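Local coordinates for nuclease-like protein (Chaetomium thermophilum, PDB 6GRB) that is the eukaryotic junction-resolving enzyme GEN1, which probably cleaves four-way DNA junctions and 5'-flaps as a metal-dependent nuclease, at residues A[383-388]-A[436-441]; A[366-371]-A[378-383]. All coordinates share one frame; numbering follows the deposited sequence.

Interaction 1: residues A[383-388]-A[436-441]; sequences SFIPAE and WQPDLA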
loop_
_atom_site.group_PDB
_atom_site.type_symbol
_atom_site.label_atom_id
_atom_site.label_comp_id
_atom_site.label_asym_id
_atom_site.label_seq_id
_atom_site.Cartn_x
_atom_site.Cartn_y
_atom_site.Cartn_z
ATOM N N SER A 383 7.618 23.481 -15.299
ATOM C CA SER A 383 6.979 23.613 -16.598
ATOM C C SER A 383 7.466 22.519 -17.507
ATOM O O SER A 383 8.569 22.061 -17.369
ATOM C CB SER A 383 7.272 24.967 -17.241
ATOM O OG SER A 383 8.636 25.140 -17.526
ATOM N N PHE A 384 6.640 22.154 -18.472
ATOM C CA PHE A 384 6.886 21.054 -19.398
ATOM C C PHE A 384 5.833 21.115 -20.502
ATOM O O PHE A 384 4.798 21.777 -20.362
ATOM C CB PHE A 384 6.845 19.694 -18.683
ATOM C CG PHE A 384 5.542 19.415 -17.978
ATOM C CD1 PHE A 384 5.327 19.862 -16.686
ATOM C CD2 PHE A 384 4.532 18.704 -18.605
ATOM C CE1 PHE A 384 4.129 19.611 -16.035
ATOM C CE2 PHE A 384 3.333 18.451 -17.955
ATOM C CZ PHE A 384 3.140 18.909 -16.664
ATOM N N ILE A 385 6.101 20.413 -21.602
ATOM C CA ILE A 385 5.187 20.370 -22.737
ATOM C C ILE A 385 4.504 18.997 -22.727
ATOM O O ILE A 385 5.153 18.000 -23.076
ATOM C CB ILE A 385 5.903 20.627 -24.072
ATOM C CG1 ILE A 385 6.757 21.905 -24.009
ATOM C CG2 ILE A 385 4.877 20.707 -25.217
ATOM C CD1 ILE A 385 5.979 23.204 -24.179
ATOM N N PRO A 386 3.228 18.911 -22.337
ATOM C CA PRO A 386 2.594 17.580 -22.192
ATOM C C PRO A 386 2.725 16.673 -23.409
ATOM O O PRO A 386 3.152 15.522 -23.268
ATOM C CB PRO A 386 1.134 17.942 -21.887
ATOM C CG PRO A 386 1.217 19.244 -21.179
ATOM C CD PRO A 386 2.366 19.994 -21.827
ATOM N N ALA A 387 2.380 17.161 -24.604
ATOM C CA ALA A 387 2.477 16.335 -25.808
ATOM C C ALA A 387 3.923 16.007 -26.160
ATOM O O ALA A 387 4.199 14.930 -26.700
ATOM C CB ALA A 387 1.791 17.034 -26.986
ATOM N N GLU A 388 4.857 16.911 -25.867
ATOM C CA GLU A 388 6.268 16.606 -26.087
ATOM C C GLU A 388 6.742 15.510 -25.139
ATOM O O GLU A 388 7.484 14.607 -25.541
ATOM C CB GLU A 388 7.102 17.887 -25.937
ATOM C CG GLU A 388 8.616 17.712 -25.940
ATOM C CD GLU A 388 9.365 19.053 -26.014
ATOM O OE1 GLU A 388 8.987 19.909 -26.846
ATOM O OE2 GLU A 388 10.331 19.256 -25.244
ATOM N N TRP A 436 0.439 21.309 -26.523
ATOM C CA TRP A 436 1.717 21.852 -26.982
ATOM C C TRP A 436 2.169 23.095 -26.222
ATOM O O TRP A 436 3.368 23.392 -26.213
ATOM C CB TRP A 436 1.657 22.133 -28.485
ATOM C CG TRP A 436 1.508 20.854 -29.240
ATOM C CD1 TRP A 436 0.364 20.355 -29.798
ATOM C CD2 TRP A 436 2.529 19.870 -29.468
ATOM N NE1 TRP A 436 0.618 19.131 -30.383
ATOM C CE2 TRP A 436 1.939 18.813 -30.193
ATOM C CE3 TRP A 436 3.891 19.782 -29.135
ATOM C CZ2 TRP A 436 2.662 17.687 -30.599
ATOM C CZ3 TRP A 436 4.608 18.651 -29.535
ATOM C CH2 TRP A 436 3.989 17.623 -30.258
ATOM N N GLN A 437 1.277 23.735 -25.493
ATOM C CA GLN A 437 1.662 24.865 -24.672
ATOM C C GLN A 437 2.256 24.324 -23.376
ATOM O O GLN A 437 2.089 23.167 -23.052
ATOM C CB GLN A 437 0.449 25.718 -24.320
ATOM C CG GLN A 437 0.052 26.739 -25.368
ATOM C CD GLN A 437 1.181 27.105 -26.310
ATOM O OE1 GLN A 437 2.151 27.746 -25.914
ATOM N NE2 GLN A 437 1.050 26.716 -27.565
ATOM N N PRO A 438 2.970 25.162 -22.633
ATOM C CA PRO A 438 3.537 24.714 -21.349
ATOM C C PRO A 438 2.470 24.449 -20.292
ATOM O O PRO A 438 1.572 25.268 -20.076
ATOM C CB PRO A 438 4.443 25.885 -20.947
ATOM C CG PRO A 438 4.822 26.504 -22.254
ATOM C CD PRO A 438 3.603 26.405 -23.104
ATOM N N ASP A 439 2.587 23.303 -19.622
ATOM C CA ASP A 439 1.802 22.948 -18.444
ATOM C C ASP A 439 2.687 23.081 -17.203
ATOM O O ASP A 439 3.916 23.102 -17.299
ATOM C CB ASP A 439 1.258 21.515 -18.560
ATOM C CG ASP A 439 -0.061 21.299 -17.811
ATOM O OD1 ASP A 439 -0.352 21.991 -16.809
ATOM O OD2 ASP A 439 -0.821 20.407 -18.239
ATOM N N LEU A 440 2.058 23.161 -16.030
ATOM C CA LEU A 440 2.771 23.301 -14.769
ATOM C C LEU A 440 2.372 22.177 -13.829
ATOM O O LEU A 440 1.201 21.801 -13.770
ATOM C CB LEU A 440 2.482 24.653 -14.091
ATOM C CG LEU A 440 2.847 25.966 -14.787
ATOM C CD1 LEU A 440 2.618 27.115 -13.845
ATOM C CD2 LEU A 440 4.286 25.976 -15.269
ATOM N N ALA A 441 3.341 21.655 -13.085
ATOM C CA ALA A 441 3.094 20.648 -12.066
ATOM C C ALA A 441 3.992 20.898 -10.862
ATOM O O ALA A 441 5.088 21.450 -10.992
ATOM C CB ALA A 441 3.352 19.242 -12.602
#
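Ser-383 and Phe-384 run antiparallel to Asp-439 and Leu-440, and the pairing ends where segment 383-388 turns into helix 386-390. Phe-384 and Asp-439 form the hydrogen-bonded pair: Asp-439 N reaches Phe-384 O at 2.8 Å, nearly straight (N-H...O 164°), while the return bond from Phe-384 N to Asp-439 O is longer, 3.1 Å, and more bent. Ser-383 and Leu-440 make the adjoining non-hydrogen-bonded pair, with Ser-383 CB against Leu-440 CD2. On the opposite face, the Phe-384 ring lies alongside the Asp-439 side chain, whose CB sits over the ring face, 4.1 Å from its centroid. Phe-384 CG lies between its backbone N and carbonyl carbon (chi1 58°), which lays the ring along the partner strand until CE1 meets Ala-441 CB at 3.5 Å near the ring plane. With an alanine in place of Phe-384, Asp-439 CB and Ala-441 CB would probably lose their aromatic partner, and a gap is likely to open toward helix 318-340. Asp-439 OD1 accepts the next backbone N, Leu-440 N, at 2.8 Å in a bent bond on the anti side of its carboxylate. Beyond the strands, Pro-386 CG packs on Asp-439 CB at 3.5 Å, and Ile-385, the N-cap residue, lays CG2 and CD1 against Trp-436 O. Ala-387 CB stands over the centre of the Trp-436 six-membered ring, 3.7 Å from its centroid, a CH-pi contact joining helix to loop. Helix 318-340 packs on the Phe-384 face, Ala-330 touching both Phe-384 and Pro-386, and Glu-388 forms a salt bridge with Lys-363, just before strand 364-371.

Interaction 2: residues A[366-371]-A[378-383]; sequences SMRREH and PELRVS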
loop_
_atom_site.group_PDB
_atom_site.type_symbol
_atom_site.label_atom_id
_atom_site.label_comp_id
_atom_site.label_asym_id
_atom_site.label_seq_id
_atom_site.Cartn_x
_atom_site.Cartn_y
_atom_site.Cartn_z
ATOM N N SER A 366 9.513 27.843 -11.295
ATOM C CA SER A 366 9.014 29.179 -11.004
ATOM C C SER A 366 8.750 29.435 -9.535
ATOM O O SER A 366 8.456 30.585 -9.183
ATOM C CB SER A 366 7.720 29.467 -11.791
ATOM O OG SER A 366 6.739 28.465 -11.558
ATOM N N MET A 367 8.761 28.415 -8.692
ATOM C CA MET A 367 8.418 28.615 -7.296
ATOM C C MET A 367 8.757 27.378 -6.478
ATOM O O MET A 367 9.190 26.392 -7.011
ATOM C CB MET A 367 6.912 28.918 -7.224
ATOM C CG MET A 367 6.343 29.565 -5.965
ATOM S SD MET A 367 4.601 30.012 -6.085
ATOM C CE MET A 367 4.407 29.731 -7.808
ATOM N N ARG A 368 8.545 27.504 -5.172
ATOM C CA ARG A 368 8.781 26.448 -4.204
ATOM C C ARG A 368 7.711 26.579 -3.127
ATOM O O ARG A 368 7.203 27.672 -2.877
ATOM C CB ARG A 368 10.174 26.581 -3.589
ATOM C CG ARG A 368 10.267 26.094 -2.152
ATOM C CD ARG A 368 11.632 25.493 -1.860
ATOM N NE ARG A 368 11.694 24.900 -0.527
ATOM C CZ ARG A 368 12.771 24.306 -0.023
ATOM N NH1 ARG A 368 13.883 24.224 -0.741
ATOM N NH2 ARG A 368 12.736 23.793 1.199
ATOM N N ARG A 369 7.370 25.464 -2.495
ATOM C CA ARG A 369 6.348 25.446 -1.467
ATOM C C ARG A 369 6.563 24.206 -0.616
ATOM O O ARG A 369 7.163 23.220 -1.050
ATOM C CB ARG A 369 4.930 25.433 -2.066
ATOM C CG ARG A 369 4.504 24.054 -2.596
ATOM C CD ARG A 369 3.020 23.977 -2.912
ATOM N NE ARG A 369 2.621 22.616 -3.261
ATOM C CZ ARG A 369 1.377 22.223 -3.533
ATOM N NH1 ARG A 369 1.130 20.962 -3.822
ATOM N NH2 ARG A 369 0.381 23.089 -3.512
ATOM N N GLU A 370 6.038 24.264 0.591
ATOM C CA GLU A 370 6.007 23.120 1.489
ATOM C C GLU A 370 4.554 23.030 1.945
ATOM O O GLU A 370 4.176 23.535 3.000
ATOM C CB GLU A 370 7.006 23.284 2.636
ATOM C CG GLU A 370 8.448 23.468 2.163
ATOM C CD GLU A 370 9.419 23.633 3.317
ATOM O OE1 GLU A 370 9.014 23.290 4.455
ATOM O OE2 GLU A 370 10.571 24.118 3.105
ATOM N N HIS A 371 3.735 22.413 1.111
ATOM C CA HIS A 371 2.298 22.367 1.307
ATOM C C HIS A 371 1.934 21.272 2.310
ATOM O O HIS A 371 2.596 20.233 2.387
ATOM C CB HIS A 371 1.623 22.120 -0.044
ATOM C CG HIS A 371 0.149 22.347 -0.041
ATOM N ND1 HIS A 371 -0.756 21.316 -0.166
ATOM C CD2 HIS A 371 -0.580 23.485 0.062
ATOM C CE1 HIS A 371 -1.982 21.807 -0.129
ATOM N NE2 HIS A 371 -1.904 23.122 0.004
ATOM N N PRO A 378 9.194 19.515 0.343
ATOM C CA PRO A 378 9.500 20.616 -0.583
ATOM C C PRO A 378 9.176 20.231 -2.018
ATOM O O PRO A 378 9.587 19.180 -2.503
ATOM C CB PRO A 378 11.003 20.839 -0.382
ATOM C CG PRO A 378 11.261 20.346 1.000
ATOM C CD PRO A 378 10.332 19.191 1.219
ATOM N N GLU A 379 8.427 21.090 -2.700
ATOM C CA GLU A 379 8.080 20.865 -4.092
ATOM C C GLU A 379 8.504 22.070 -4.906
ATOM O O GLU A 379 8.541 23.197 -4.405
ATOM C CB GLU A 379 6.586 20.610 -4.273
ATOM C CG GLU A 379 6.116 19.273 -3.715
ATOM C CD GLU A 379 4.616 19.092 -3.853
ATOM O OE1 GLU A 379 4.193 18.110 -4.497
ATOM O OE2 GLU A 379 3.867 19.948 -3.335
ATOM N N LEU A 380 8.844 21.819 -6.162
ATOM C CA LEU A 380 9.193 22.875 -7.096
ATOM C C LEU A 380 8.154 22.919 -8.210
ATOM O O LEU A 380 7.690 21.872 -8.684
ATOM C CB LEU A 380 10.604 22.658 -7.664
ATOM C CG LEU A 380 11.787 22.821 -6.685
ATOM C CD1 LEU A 380 13.125 22.637 -7.381
ATOM C CD2 LEU A 380 11.726 24.174 -6.010
ATOM N N ARG A 381 7.774 24.131 -8.601
ATOM C CA ARG A 381 6.775 24.347 -9.647
ATOM C C ARG A 381 7.461 24.234 -11.002
ATOM O O ARG A 381 8.254 25.101 -11.375
ATOM C CB ARG A 381 6.125 25.722 -9.485
ATOM C CG ARG A 381 5.002 25.999 -10.439
ATOM C CD ARG A 381 3.801 25.137 -10.121
ATOM N NE ARG A 381 2.591 25.668 -10.741
ATOM C CZ ARG A 381 1.396 25.077 -10.699
ATOM N NH1 ARG A 381 1.249 23.919 -10.060
ATOM N NH2 ARG A 381 0.351 25.640 -11.307
ATOM N N VAL A 382 7.216 23.138 -11.708
ATOM C CA VAL A 382 7.896 22.921 -12.978
ATOM C C VAL A 382 7.027 22.971 -14.224
ATOM O O VAL A 382 5.882 22.522 -14.231
ATOM C CB VAL A 382 8.662 21.582 -12.975
ATOM C CG1 VAL A 382 9.263 21.311 -14.346
ATOM C CG2 VAL A 382 9.741 21.591 -11.904
ATOM N N SER A 383 7.618 23.481 -15.299
ATOM C CA SER A 383 6.979 23.613 -16.598
ATOM C C SER A 383 7.466 22.519 -17.507
ATOM O O SER A 383 8.569 22.061 -17.369
ATOM C CB SER A 383 7.272 24.967 -17.241
ATOM O OG SER A 383 8.636 25.140 -17.526
#
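This contact pairs two consecutive antiparallel strands, 364-371 and 377-384, in the GEN1 C-terminal domain. Arg-369 and Glu-379 form the hydrogen-bonded pair, with Glu-379 N to Arg-369 O at 3.0 Å and Arg-369 N to Glu-379 O at 3.2 Å. Their side chains lie side by side in a salt bridge: NE and NH1 of Arg-369 converge on Glu-379 OE2, at 2.9 and 3.0 Å, nearly in the guanidinium plane. Arg-369 CG sits between its backbone N and carbonyl carbon (chi1 77°), and the extended chain carries the guanidinium alongside Glu-379. The carboxylate and guanidinium planes are 22° apart, and the paired bonds should resist rotation. Together the strands make a beta hairpin, the first two strands of a three-stranded antiparallel sheet. Its far end carries a beta bulge, where Ser-366 and Met-367 both face Arg-381: Ser-366 N gives to Arg-381 O, and Arg-381 N to Met-367 O from well above the carbonyl plane. Here Ser-366 OG lies 3.2 Å from Arg-381 CG. On the opposite face, Pro-378 CB covers one face of the Arg-368 guanidinium, while NH2 of Arg-368 makes a salt bridge to Glu-370 OE2 at 2.9 Å and NH1 pairs with Glu-445. Leu-380 CD2 rests on Arg-368 CB at 3.8 Å, and its side chain touches Trp-459 of helix 453-464. Trp-442 of strand 439-444 makes cation-pi contacts with Arg-369 and Arg-381.

Interaction 2 comes first along the chain, closing the hairpin of strands 364-371 and 377-384; interaction 1 then adds strand 439-444 after a long, partly unmodelled excursion. Strand 377-384 is the middle strand of this three-stranded antiparallel sheet and serves both contacts, which share Ser-383 and have centres about 16 Å apart. They meet directly where Ala-441 O and Val-382 N lie 2.8 Å apart, probably hydrogen-bonded, and where Leu-440 packs against Arg-381. Both belong to the GEN1 C-terminal domain and lie away from the metal-binding residues. Neither touches the bound nucleic acid, the nearest atoms being about 28 Å (interaction 1) and 22 Å (interaction 2) from it.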